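Local structure of 2-oxo-1,2-dihydroquinoline 8-monooxygenase, oxygenase component (Pseudomonas putida, 1Z02) at residues Tyr45-Thr50 and Ile148-Arg153; His199-Thr204 and Tyr328-Val333; Asp247-Val252 and Asp269-Val274. The protein probably acts as the terminal oxygenase that hydroxylates 2-oxo-1,2-dihydroquinoline at carbon 8, using a Rieske [2Fe-2S] cluster and a mononuclear iron. All blocks are in the same frame, centred on the assembly; numbering follows the deposited sequence.

Contact 1. Residues Tyr45-Thr50 and Ile148-Arg153; sequences YPALFT and IFVFVR
Tyr45-Thr50 and Ile148-Arg153 pair as antiparallel strands, with a classic beta bulge where Ala47 and Leu48 both face Ile148. Strand 147-152 is the middle of a three-stranded antiparallel sheet, with 43-49 on one flank and 141-144 on the other; the first segment falls in the Rieske domain, but the contact is buried away from the cluster ligands. Tyr45 and Val150 form a hydrogen-bonded pair, closed by Tyr45 N to Val150 O at 2.9 Å and Val150 N to Tyr45 O at 2.8 Å. Pro46, which has no N-H to give, occupies the non-hydrogen-bonded place opposite Phe149. Ile148 then bonds to both residues of the bulge: its O accepts from Ala47 N, and its N donates to Leu48 O at 3.0 Å, a less straight bond (144° at the hydrogen). The N-to-C directions of the two short strands make 133°, so the antiparallel pair is strongly twisted.

Phe149 and Pro46 share one face of the sheet, where CE2 of Phe149 meets CB of Pro46 at 4.0 Å; Trp317 and Val319 of strand 313-320 lie against the same proline. Tyr45, Leu48, Ile148 and Val150 turn to the other face, where Tyr45 and Leu48 meet strand 58-63 and Ile148 meets strand 66-73. There CG2 of Val152 touches CD1 of Tyr45, coming in crosswise to the tyrosine side chain, whose hydroxyl is hydrogen-bonded to Phe40 O. Ile148 lays CB and CG1 against Leu48 O, and its CD1 reaches Thr50 CA. Packing is tight beside the bulge: with its CG1 anti to the backbone N (chi1 179°), Val150 swings CG2 to within 3.4 Å of Ala47 CB, closer than usual van der Waals contact.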
loop_
_atom_site.group_PDB
_atom_site.type_symbol
_atom_site.label_atom_id
_atom_site.label_comp_id
_atom_site.label_asym_id
_atom_site.label_seq_id
_atom_site.Cartn_x
_atom_site.Cartn_y
_atom_site.Cartn_z
ATOM N N TYR A 45 14.392 -20.221 16.727
ATOM C CA TYR A 45 13.744 -20.295 15.417
ATOM C C TYR A 45 14.788 -20.620 14.362
ATOM O O TYR A 45 15.965 -20.311 14.535
ATOM C CB TYR A 45 13.118 -18.952 15.015
ATOM C CG TYR A 45 11.902 -18.531 15.794
ATOM C CD1 TYR A 45 12.013 -17.668 16.880
ATOM C CD2 TYR A 45 10.630 -18.988 15.436
ATOM C CE1 TYR A 45 10.890 -17.266 17.592
ATOM C CE2 TYR A 45 9.499 -18.595 16.143
ATOM C CZ TYR A 45 9.635 -17.732 17.223
ATOM O OH TYR A 45 8.528 -17.340 17.941
ATOM N N PRO A 46 14.373 -21.256 13.258
ATOM C CA PRO A 46 15.327 -21.576 12.195
ATOM C C PRO A 46 15.547 -20.252 11.448
ATOM O O PRO A 46 14.587 -19.527 11.159
ATOM C CB PRO A 46 14.573 -22.619 11.369
ATOM C CG PRO A 46 13.146 -22.202 11.520
ATOM C CD PRO A 46 13.060 -21.877 12.993
ATOM N N ALA A 47 16.801 -19.911 11.175
ATOM C CA ALA A 47 17.103 -18.662 10.483
ATOM C C ALA A 47 17.430 -18.865 9.009
ATOM O O ALA A 47 16.894 -18.173 8.133
ATOM C CB ALA A 47 18.272 -17.946 11.178
ATOM N N LEU A 48 18.327 -19.807 8.737
ATOM C CA LEU A 48 18.752 -20.082 7.367
ATOM C C LEU A 48 19.293 -21.494 7.279
ATOM O O LEU A 48 19.670 -22.075 8.291
ATOM C CB LEU A 48 19.880 -19.120 6.962
ATOM C CG LEU A 48 19.622 -17.616 6.848
ATOM C CD1 LEU A 48 20.943 -16.876 6.787
ATOM C CD2 LEU A 48 18.785 -17.334 5.617
ATOM N N PHE A 49 19.305 -22.050 6.074
ATOM C CA PHE A 49 19.882 -23.367 5.871
ATOM C C PHE A 49 21.377 -23.082 5.821
ATOM O O PHE A 49 21.795 -21.985 5.447
ATOM C CB PHE A 49 19.446 -23.972 4.533
ATOM C CG PHE A 49 18.061 -24.558 4.547
ATOM C CD1 PHE A 49 17.055 -24.008 3.755
ATOM C CD2 PHE A 49 17.767 -25.671 5.336
ATOM C CE1 PHE A 49 15.766 -24.556 3.747
ATOM C CE2 PHE A 49 16.479 -26.229 5.338
ATOM C CZ PHE A 49 15.478 -25.667 4.539
ATOM N N THR A 50 22.187 -24.056 6.198
ATOM C CA THR A 50 23.625 -23.877 6.178
ATOM C C THR A 50 24.115 -23.417 4.805
ATOM O O THR A 50 25.000 -22.564 4.711
ATOM C CB THR A 50 24.325 -25.195 6.584
ATOM O OG1 THR A 50 24.072 -25.457 7.974
ATOM C CG2 THR A 50 25.821 -25.116 6.348
ATOM N N ILE A 148 20.534 -23.648 10.675
ATOM C CA ILE A 148 21.081 -22.592 11.519
ATOM C C ILE A 148 19.943 -22.003 12.356
ATOM O O ILE A 148 19.098 -21.274 11.830
ATOM C CB ILE A 148 21.710 -21.443 10.688
ATOM C CG1 ILE A 148 22.933 -21.955 9.919
ATOM C CG2 ILE A 148 22.134 -20.298 11.615
ATOM C CD1 ILE A 148 23.622 -20.899 9.085
ATOM N N PHE A 149 19.910 -22.328 13.647
ATOM C CA PHE A 149 18.872 -21.802 14.534
ATOM C C PHE A 149 19.391 -20.588 15.295
ATOM O O PHE A 149 20.567 -20.524 15.659
ATOM C CB PHE A 149 18.407 -22.857 15.550
ATOM C CG PHE A 149 17.757 -24.062 14.930
ATOM C CD1 PHE A 149 18.523 -25.147 14.498
ATOM C CD2 PHE A 149 16.375 -24.113 14.771
ATOM C CE1 PHE A 149 17.912 -26.267 13.918
ATOM C CE2 PHE A 149 15.758 -25.215 14.198
ATOM C CZ PHE A 149 16.529 -26.300 13.768
ATOM N N VAL A 150 18.513 -19.618 15.519
ATOM C CA VAL A 150 18.882 -18.410 16.244
ATOM C C VAL A 150 17.889 -18.208 17.369
ATOM O O VAL A 150 16.696 -18.470 17.204
ATOM C CB VAL A 150 18.857 -17.157 15.326
ATOM C CG1 VAL A 150 19.213 -15.921 16.119
ATOM C CG2 VAL A 150 19.839 -17.324 14.187
ATOM N N PHE A 151 18.385 -17.772 18.521
ATOM C CA PHE A 151 17.526 -17.518 19.670
ATOM C C PHE A 151 17.146 -16.039 19.613
ATOM O O PHE A 151 17.924 -15.170 20.039
ATOM C CB PHE A 151 18.272 -17.808 20.977
ATOM C CG PHE A 151 17.407 -17.718 22.201
ATOM C CD1 PHE A 151 16.427 -18.674 22.449
ATOM C CD2 PHE A 151 17.547 -16.659 23.093
ATOM C CE1 PHE A 151 15.598 -18.576 23.564
ATOM C CE2 PHE A 151 16.718 -16.552 24.216
ATOM C CZ PHE A 151 15.742 -17.513 24.448
ATOM N N VAL A 152 15.959 -15.761 19.075
ATOM C CA VAL A 152 15.470 -14.391 18.948
ATOM C C VAL A 152 14.941 -13.935 20.302
ATOM O O VAL A 152 13.914 -14.420 20.781
ATOM C CB VAL A 152 14.353 -14.307 17.885
ATOM C CG1 VAL A 152 14.006 -12.837 17.596
ATOM C CG2 VAL A 152 14.808 -15.013 16.615
ATOM N N ARG A 153 15.647 -12.990 20.916
ATOM C CA ARG A 153 15.286 -12.507 22.242
ATOM C C ARG A 153 15.164 -10.996 22.353
ATOM O O ARG A 153 15.617 -10.255 21.478
ATOM C CB ARG A 153 16.337 -12.986 23.250
ATOM C CG ARG A 153 17.745 -12.568 22.859
ATOM C CD ARG A 153 18.749 -12.769 23.971
ATOM N NE ARG A 153 20.104 -12.430 23.540
ATOM C CZ ARG A 153 21.182 -12.563 24.307
ATOM N NH1 ARG A 153 22.378 -12.234 23.838
ATOM N NH2 ARG A 153 21.060 -13.022 25.549
#

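Contact 2. Residues His199-Thr204 and Tyr328-Val333; sequences HGMHRT and YWEILV
His202 and Trp329 pack together on one face of the antiparallel pair His199-Thr204 and Tyr328-Val333, part of the large sheet of the catalytic domain. Their non-hydrogen-bonded pairing sets His202 CB over the face of the Trp329 five-membered ring, 3.4 Å from its centroid. A chi1 of 63°, with CG between the backbone N and the carbonyl carbon, then carries the imidazole over the six-membered ring in an offset stack, planes at 27°. Both imidazole nitrogens are engaged, ND1 by Glu327 and NE2 by Glu52, which fixes the ring's rotation.

The other face carries Met201, Arg203, Tyr328 and Glu330. Arg203 bends at chi3 (-83°), bringing NH2 to Glu330 OE2 at 2.7 Å, close to the guanidinium plane. Glu330 reaches straight out past CG, and Met201 runs alongside it with CE 3.1 Å from OE2. A water accepts from Arg203 NE and donates to Tyr328 O and Glu330 OE2. Tyr328, bonded through OH to Glu316, has its side chain about 5 Å from that of the iron ligand Asp365. Arg203 bridges Glu330 and, through NH1, Asp363; its positive charge would probably favour the ionised form of Glu330, with the water as a further donor to OE2.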
loop_
_atom_site.group_PDB
_atom_site.type_symbol
_atom_site.label_atom_id
_atom_site.label_comp_id
_atom_site.label_asym_id
_atom_site.label_seq_id
_atom_site.Cartn_x
_atom_site.Cartn_y
_atom_site.Cartn_z
ATOM N N HIS A 199 16.584 -31.944 4.197
ATOM C CA HIS A 199 16.310 -31.461 2.845
ATOM C C HIS A 199 14.998 -30.712 2.968
ATOM O O HIS A 199 14.076 -31.178 3.636
ATOM C CB HIS A 199 16.139 -32.610 1.846
ATOM C CG HIS A 199 17.417 -33.311 1.494
ATOM N ND1 HIS A 199 18.529 -32.642 1.036
ATOM C CD2 HIS A 199 17.749 -34.622 1.528
ATOM C CE1 HIS A 199 19.498 -33.514 0.804
ATOM N NE2 HIS A 199 19.050 -34.719 1.094
ATOM N N GLY A 200 14.907 -29.547 2.342
ATOM C CA GLY A 200 13.670 -28.803 2.441
ATOM C C GLY A 200 13.722 -27.400 1.889
ATOM O O GLY A 200 14.583 -27.056 1.073
ATOM N N MET A 201 12.798 -26.570 2.356
ATOM C CA MET A 201 12.718 -25.201 1.874
ATOM C C MET A 201 11.928 -24.334 2.835
ATOM O O MET A 201 11.259 -24.838 3.741
ATOM C CB MET A 201 11.986 -25.198 0.542
ATOM C CG MET A 201 10.545 -25.695 0.696
ATOM S SD MET A 201 9.729 -25.997 -0.869
ATOM C CE MET A 201 8.234 -26.633 -0.347
ATOM N N HIS A 202 12.023 -23.024 2.632
ATOM C CA HIS A 202 11.249 -22.078 3.422
ATOM C C HIS A 202 10.781 -20.974 2.474
ATOM O O HIS A 202 11.539 -20.495 1.627
ATOM C CB HIS A 202 12.042 -21.551 4.629
ATOM C CG HIS A 202 13.271 -20.776 4.287
ATOM N ND1 HIS A 202 13.235 -19.461 3.874
ATOM C CD2 HIS A 202 14.582 -21.101 4.376
ATOM C CE1 HIS A 202 14.465 -19.011 3.729
ATOM N NE2 HIS A 202 15.304 -19.989 4.029
ATOM N N ARG A 203 9.505 -20.623 2.582
ATOM C CA ARG A 203 8.922 -19.607 1.720
ATOM C C ARG A 203 8.120 -18.602 2.521
ATOM O O ARG A 203 7.421 -18.965 3.465
ATOM C CB ARG A 203 7.998 -20.265 0.692
ATOM C CG ARG A 203 8.659 -21.330 -0.161
ATOM C CD ARG A 203 7.634 -22.045 -1.026
ATOM N NE ARG A 203 6.945 -23.108 -0.296
ATOM C CZ ARG A 203 5.918 -23.802 -0.784
ATOM N NH1 ARG A 203 5.440 -23.559 -1.983
ATOM N NH2 ARG A 203 5.375 -24.775 -0.092
ATOM N N THR A 204 8.203 -17.337 2.128
ATOM C CA THR A 204 7.469 -16.292 2.819
ATOM C C THR A 204 5.978 -16.502 2.603
ATOM O O THR A 204 5.516 -16.669 1.465
ATOM C CB THR A 204 7.867 -14.898 2.305
ATOM O OG1 THR A 204 9.284 -14.738 2.424
ATOM C CG2 THR A 204 7.189 -13.818 3.128
ATOM N N TYR A 328 7.450 -19.774 6.171
ATOM C CA TYR A 328 7.009 -21.158 6.307
ATOM C C TYR A 328 8.095 -22.173 5.923
ATOM O O TYR A 328 8.494 -22.277 4.760
ATOM C CB TYR A 328 5.750 -21.342 5.458
ATOM C CG TYR A 328 5.262 -22.763 5.284
ATOM C CD1 TYR A 328 5.077 -23.610 6.384
ATOM C CD2 TYR A 328 4.907 -23.237 4.021
ATOM C CE1 TYR A 328 4.542 -24.895 6.223
ATOM C CE2 TYR A 328 4.370 -24.511 3.850
ATOM C CZ TYR A 328 4.185 -25.335 4.952
ATOM O OH TYR A 328 3.619 -26.577 4.761
ATOM N N TRP A 329 8.572 -22.912 6.922
ATOM C CA TRP A 329 9.604 -23.921 6.713
ATOM C C TRP A 329 9.009 -25.316 6.582
ATOM O O TRP A 329 8.075 -25.670 7.302
ATOM C CB TRP A 329 10.597 -23.926 7.879
ATOM C CG TRP A 329 11.473 -22.713 7.957
ATOM C CD1 TRP A 329 11.085 -21.422 8.197
ATOM C CD2 TRP A 329 12.901 -22.684 7.827
ATOM N NE1 TRP A 329 12.186 -20.597 8.225
ATOM C CE2 TRP A 329 13.313 -21.345 8.000
ATOM C CE3 TRP A 329 13.875 -23.663 7.578
ATOM C CZ2 TRP A 329 14.657 -20.958 7.936
ATOM C CZ3 TRP A 329 15.210 -23.280 7.514
ATOM C CH2 TRP A 329 15.587 -21.938 7.692
ATOM N N GLU A 330 9.555 -26.093 5.647
ATOM C CA GLU A 330 9.141 -27.477 5.421
ATOM C C GLU A 330 10.406 -28.296 5.225
ATOM O O GLU A 330 11.093 -28.113 4.230
ATOM C CB GLU A 330 8.325 -27.634 4.143
ATOM C CG GLU A 330 7.010 -26.935 4.094
ATOM C CD GLU A 330 6.362 -27.122 2.750
ATOM O OE1 GLU A 330 5.956 -28.260 2.433
ATOM O OE2 GLU A 330 6.281 -26.133 1.999
ATOM N N ILE A 331 10.729 -29.179 6.162
ATOM C CA ILE A 331 11.903 -30.015 5.980
ATOM C C ILE A 331 11.595 -31.480 6.241
ATOM O O ILE A 331 10.689 -31.822 7.010
ATOM C CB ILE A 331 13.101 -29.592 6.899
ATOM C CG1 ILE A 331 12.773 -29.879 8.368
ATOM C CG2 ILE A 331 13.447 -28.129 6.662
ATOM C CD1 ILE A 331 13.944 -29.745 9.300
ATOM N N LEU A 332 12.357 -32.340 5.574
ATOM C CA LEU A 332 12.232 -33.784 5.725
ATOM C C LEU A 332 13.575 -34.232 6.261
ATOM O O LEU A 332 14.622 -33.843 5.740
ATOM C CB LEU A 332 11.947 -34.459 4.379
ATOM C CG LEU A 332 10.583 -34.142 3.771
ATOM C CD1 LEU A 332 10.449 -34.790 2.417
ATOM C CD2 LEU A 332 9.496 -34.614 4.721
ATOM N N VAL A 333 13.538 -35.040 7.309
ATOM C CA VAL A 333 14.753 -35.524 7.938
ATOM C C VAL A 333 14.820 -37.044 7.901
ATOM O O VAL A 333 13.808 -37.724 8.077
ATOM C CB VAL A 333 14.821 -35.056 9.416
ATOM C CG1 VAL A 333 16.145 -35.478 10.036
ATOM C CG2 VAL A 333 14.664 -33.534 9.498
HETATM O O HOH W 1 7.868 -23.692 2.584
#

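Contact 3. Residues Asp247-Val252 and Asp269-Val274; sequences DDCIAV and DKWAPV
Cys249 and Trp271 make the close-packed half of this contact, and Asp248 with Lys270 its more exposed half. The indole points its edge at the backbone of Cys249: NE1 donates to Cys249 O at 3.1 Å, with an N-H...O angle of 149°. The donor comes from above the carbonyl plane, 43° out of it, and so is not on a lone pair. Cys249 CB approaches the same nitrogen at 3.6 Å. From its position between the backbone N and the carbonyl carbon, SG comes to Trp271 CZ2 at 3.9 Å, a sulfur-aromatic contact that meets the six-membered ring obliquely. Ile250 adds CG1 at the indole edge, also against CZ2. Leu242 and Pro244 of strand 241-244, Gln264 of strand 261-264 and Ser393 of helix 392-404 touch this ring.

The contact joins two sheets of the catalytic domain, a member of the Bet v 1-like clan. Strand 250-253 is an outermost strand of the seven-stranded antiparallel sheet, while 271-277 is the central strand of a small three-stranded one. The segments meet where these strands begin, and side chains, with the Cys249 carbonyl, do the joining.

Toward solvent the packing gives way to charge. Lys270 runs its CB past Cys249 CA, then bends at chi2 (-116°) and chi4 to carry NZ to the carboxylate of exposed Asp248, coming in perpendicular to that side chain. NZ meets OD2 at 2.7 Å, on the syn side and somewhat out of the carboxylate plane; the second bond, to OD1, is weak. OD2 is also hydrogen-bonded to the hydroxyl of Ser246, and Lys270 CD lies 3.2 Å from this same oxygen.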
loop_
_atom_site.group_PDB
_atom_site.type_symbol
_atom_site.label_atom_id
_atom_site.label_comp_id
_atom_site.label_asym_id
_atom_site.label_seq_id
_atom_site.Cartn_x
_atom_site.Cartn_y
_atom_site.Cartn_z
ATOM N N ASP A 247 -11.705 -37.280 26.067
ATOM C CA ASP A 247 -11.196 -36.020 26.557
ATOM C C ASP A 247 -9.687 -35.935 26.482
ATOM O O ASP A 247 -9.132 -34.865 26.255
ATOM C CB ASP A 247 -11.638 -35.844 28.001
ATOM C CG ASP A 247 -12.198 -34.496 28.259
ATOM O OD1 ASP A 247 -12.636 -34.226 29.393
ATOM O OD2 ASP A 247 -12.203 -33.699 27.312
ATOM N N ASP A 248 -9.029 -37.067 26.696
ATOM C CA ASP A 248 -7.575 -37.133 26.674
ATOM C C ASP A 248 -7.034 -37.543 25.305
ATOM O O ASP A 248 -6.017 -38.225 25.215
ATOM C CB ASP A 248 -7.093 -38.126 27.731
ATOM C CG ASP A 248 -7.644 -39.524 27.511
ATOM O OD1 ASP A 248 -7.204 -40.441 28.235
ATOM O OD2 ASP A 248 -8.507 -39.710 26.625
ATOM N N CYS A 249 -7.714 -37.133 24.241
ATOM C CA CYS A 249 -7.274 -37.456 22.888
ATOM C C CYS A 249 -5.937 -36.780 22.605
ATOM O O CYS A 249 -5.228 -37.149 21.671
ATOM C CB CYS A 249 -8.306 -36.981 21.871
ATOM S SG CYS A 249 -8.587 -35.204 21.956
ATOM N N ILE A 250 -5.604 -35.782 23.419
ATOM C CA ILE A 250 -4.351 -35.046 23.274
ATOM C C ILE A 250 -3.618 -35.013 24.611
ATOM O O ILE A 250 -4.228 -34.803 25.654
ATOM C CB ILE A 250 -4.609 -33.582 22.813
ATOM C CG1 ILE A 250 -5.303 -33.576 21.447
ATOM C CG2 ILE A 250 -3.296 -32.805 22.765
ATOM C CD1 ILE A 250 -5.675 -32.196 20.956
ATOM N N ALA A 251 -2.309 -35.231 24.581
ATOM C CA ALA A 251 -1.509 -35.205 25.794
ATOM C C ALA A 251 -0.686 -33.922 25.834
ATOM O O ALA A 251 0.122 -33.659 24.935
ATOM C CB ALA A 251 -0.590 -36.422 25.841
ATOM N N VAL A 252 -0.895 -33.119 26.874
ATOM C CA VAL A 252 -0.158 -31.872 27.025
ATOM C C VAL A 252 1.092 -32.109 27.866
ATOM O O VAL A 252 1.012 -32.633 28.980
ATOM C CB VAL A 252 -1.027 -30.781 27.704
ATOM C CG1 VAL A 252 -0.269 -29.458 27.755
ATOM C CG2 VAL A 252 -2.334 -30.605 26.944
ATOM N N ASP A 269 -7.700 -45.448 19.517
ATOM C CA ASP A 269 -9.142 -45.336 19.628
ATOM C C ASP A 269 -9.621 -43.944 20.065
ATOM O O ASP A 269 -10.820 -43.675 20.073
ATOM C CB ASP A 269 -9.659 -46.414 20.575
ATOM C CG ASP A 269 -9.184 -46.223 21.963
ATOM O OD1 ASP A 269 -9.639 -45.303 22.608
ATOM O OD2 ASP A 269 -8.346 -46.972 22.444
ATOM N N LYS A 270 -8.682 -43.058 20.395
ATOM C CA LYS A 270 -9.019 -41.703 20.834
ATOM C C LYS A 270 -9.419 -40.804 19.671
ATOM O O LYS A 270 -10.031 -39.759 19.869
ATOM C CB LYS A 270 -7.835 -41.080 21.576
ATOM C CG LYS A 270 -7.279 -41.950 22.684
ATOM C CD LYS A 270 -7.455 -41.301 24.025
ATOM C CE LYS A 270 -6.956 -42.208 25.123
ATOM N NZ LYS A 270 -7.955 -42.291 26.211
ATOM N N TRP A 271 -9.047 -41.215 18.464
ATOM C CA TRP A 271 -9.387 -40.478 17.257
ATOM C C TRP A 271 -10.031 -41.432 16.254
ATOM O O TRP A 271 -9.399 -42.382 15.790
ATOM C CB TRP A 271 -8.145 -39.845 16.634
ATOM C CG TRP A 271 -7.622 -38.659 17.383
ATOM C CD1 TRP A 271 -6.668 -38.661 18.359
ATOM C CD2 TRP A 271 -8.039 -37.293 17.228
ATOM N NE1 TRP A 271 -6.467 -37.383 18.827
ATOM C CE2 TRP A 271 -7.298 -36.525 18.155
ATOM C CE3 TRP A 271 -8.975 -36.647 16.408
ATOM C CZ2 TRP A 271 -7.453 -35.137 18.275
ATOM C CZ3 TRP A 271 -9.131 -35.266 16.527
ATOM C CH2 TRP A 271 -8.377 -34.529 17.460
ATOM N N ALA A 272 -11.290 -41.176 15.916
ATOM C CA ALA A 272 -12.001 -42.036 14.979
ATOM C C ALA A 272 -12.312 -41.342 13.657
ATOM O O ALA A 272 -12.761 -40.199 13.633
ATOM C CB ALA A 272 -13.296 -42.544 15.616
ATOM N N PRO A 273 -12.084 -42.038 12.531
ATOM C CA PRO A 273 -12.355 -41.462 11.213
ATOM C C PRO A 273 -13.848 -41.383 10.931
ATOM O O PRO A 273 -14.629 -42.179 11.452
ATOM C CB PRO A 273 -11.635 -42.417 10.268
ATOM C CG PRO A 273 -11.772 -43.729 10.960
ATOM C CD PRO A 273 -11.470 -43.372 12.401
ATOM N N VAL A 274 -14.237 -40.399 10.126
ATOM C CA VAL A 274 -15.626 -40.210 9.743
ATOM C C VAL A 274 -15.709 -40.728 8.319
ATOM O O VAL A 274 -15.001 -40.234 7.440
ATOM C CB VAL A 274 -16.007 -38.728 9.753
ATOM C CG1 VAL A 274 -17.453 -38.560 9.312
ATOM C CG2 VAL A 274 -15.787 -38.146 11.136
#

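How the contacts relate
Contacts 1 and 2 abut, their centres 13 Å apart: Phe49 of the first packs on Gly200 and Met201 of the second, and Trp329 CZ2 lies 3.5 Å from Pro46 O. The bulged strand pair packs against the face of the large sheet that carries His202 and Trp329. Contact 3 is remote, its centre 33 Å from that of contact 1 and 28 Å from that of contact 2, yet its strand 250-253 closes the opposite edge of the sheet that contains contact 2. In sequence it is nested inside the loop that contact 2 closes. The Tyr328 side chain of contact 2 is about 7 Å from the mononuclear iron, and the Trp271 side chain of contact 3 is about 11 Å from that of the iron ligand His221.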